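Side-chain contact in tail fiber protein (Pseudomonas aeruginosa, PDB 6CL6), which forms the C-terminal part of the receptor-binding fiber of the R2 pyocin, a contractile injection system, and probably recognises the surface of target bacteria: residues E133-G136 against G137-L140. Residues are numbered along the deposited sequence; the frame is centred on the assembly and turned at random.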
loop_
_atom_site.group_PDB
_atom_site.type_symbol
_atom_site.label_atom_id
_atom_site.label_comp_id
_atom_site.label_asym_id
_atom_site.label_seq_id
_atom_site.Cartn_x
_atom_site.Cartn_y
_atom_site.Cartn_z
ATOM N N GLU A 133 27.851 16.882 29.808
ATOM C CA GLU A 133 26.856 15.826 29.942
ATOM C C GLU A 133 25.608 16.430 30.563
ATOM O O GLU A 133 25.700 17.158 31.549
ATOM C CB GLU A 133 27.389 14.691 30.801
ATOM C CG GLU A 133 28.473 13.908 30.138
ATOM C CD GLU A 133 27.920 12.879 29.176
ATOM O OE1 GLU A 133 26.820 12.346 29.449
ATOM O OE2 GLU A 133 28.580 12.613 28.150
ATOM N N LEU A 134 24.462 16.148 29.977
ATOM C CA LEU A 134 23.208 16.645 30.516
ATOM C C LEU A 134 22.774 15.758 31.678
ATOM O O LEU A 134 22.628 14.549 31.498
ATOM C CB LEU A 134 22.131 16.670 29.449
ATOM C CG LEU A 134 22.401 17.594 28.277
ATOM C CD1 LEU A 134 21.449 17.295 27.130
ATOM C CD2 LEU A 134 22.288 19.032 28.681
ATOM N N PRO A 135 22.530 16.318 32.852
ATOM C CA PRO A 135 21.975 15.539 33.968
ATOM C C PRO A 135 20.495 15.290 33.756
ATOM O O PRO A 135 19.968 15.571 32.677
ATOM C CB PRO A 135 22.225 16.447 35.169
ATOM C CG PRO A 135 22.113 17.816 34.618
ATOM C CD PRO A 135 22.729 17.739 33.230
ATOM N N GLY A 136 19.819 14.782 34.785
ATOM C CA GLY A 136 18.370 14.715 34.760
ATOM C C GLY A 136 17.747 16.087 34.929
ATOM O O GLY A 136 18.392 17.074 35.256
ATOM N N GLY A 137 16.450 16.147 34.670
ATOM C CA GLY A 137 15.680 17.354 34.948
ATOM C C GLY A 137 15.899 18.545 34.039
ATOM O O GLY A 137 15.389 19.634 34.348
ATOM N N VAL A 138 16.604 18.391 32.922
ATOM C CA VAL A 138 16.932 19.530 32.084
ATOM C C VAL A 138 15.771 19.854 31.164
ATOM O O VAL A 138 15.210 18.974 30.510
ATOM C CB VAL A 138 18.217 19.282 31.274
ATOM C CG1 VAL A 138 18.501 20.441 30.371
ATOM C CG2 VAL A 138 19.384 19.011 32.207
ATOM N N ASN A 139 15.412 21.130 31.112
ATOM C CA ASN A 139 14.487 21.650 30.112
ATOM C C ASN A 139 15.302 22.140 28.918
ATOM O O ASN A 139 16.082 23.111 29.032
ATOM C CB ASN A 139 13.659 22.771 30.717
ATOM C CG ASN A 139 12.560 23.244 29.796
ATOM O OD1 ASN A 139 12.561 23.006 28.560
ATOM N ND2 ASN A 139 11.587 23.916 30.377
ATOM N N LEU A 140 15.153 21.470 27.775
ATOM C CA LEU A 140 15.965 21.830 26.633
ATOM C C LEU A 140 15.694 23.240 26.162
ATOM O O LEU A 140 16.528 23.805 25.456
ATOM C CB LEU A 140 15.763 20.858 25.466
ATOM C CG LEU A 140 16.191 19.416 25.732
ATOM C CD1 LEU A 140 16.298 18.650 24.426
ATOM C CD2 LEU A 140 17.513 19.298 26.486
HETATM O O HOH W 1 17.685 15.917 31.501
#
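Pro-135 and Val-138 make a local apolar contact across a water-bridged reversal of the chain in the loop that links strands 132-133 and 147-151, parallel neighbours in a mixed sheet of the fiber. Gly-136 and Gly-137 form its bend, which resembles an opened type II beta turn mainly at Gly-137: the CA atoms of Pro-135 and Val-138 stand 6.7 Å apart, and Gly-137 takes a positive phi of 73°. The direct turn bond is absent, Pro-135 O lying 4.4 Å from Val-138 N. One water fills the gap, donating to Pro-135 O at 2.6 Å and accepting from Val-138 N at 3.1 Å. Beside this bridge, Val-138 turns one methyl back across the turn. CG2, set opposite the carbonyl carbon and next to the backbone N because CG1 is anti to that N (chi1 177°), reaches CD of the Pro-135 pyrrolidine, 3.7 Å away, with CG next nearest. The valine side chain crosses the proline's at about a right angle, and the same methyl rests 3.5 Å from Pro-135 O. Farther down the two arms the apolar contact is looser: Leu-134 CD2 comes to 4.4 Å from Val-138 CG1, and its other methyl, CD1, to 4.5 Å from Leu-140 CD2. The two leucines are buried, and both also pack on Tyr-163, while Leu-134 reaches Trp-149 of strand 147-151. Gln-151 NE2 adds a second donor to Pro-135 O, and Ser-159 OG bonds to Gly-137 N. The chemistry is thus divided along the bend: at its closed end Pro-135 O, Gly-137 N and Val-138 N find partners in water and side chains, Pro-135 O accepting two bonds, whereas methyl groups join the arms below and lead into the buried interior.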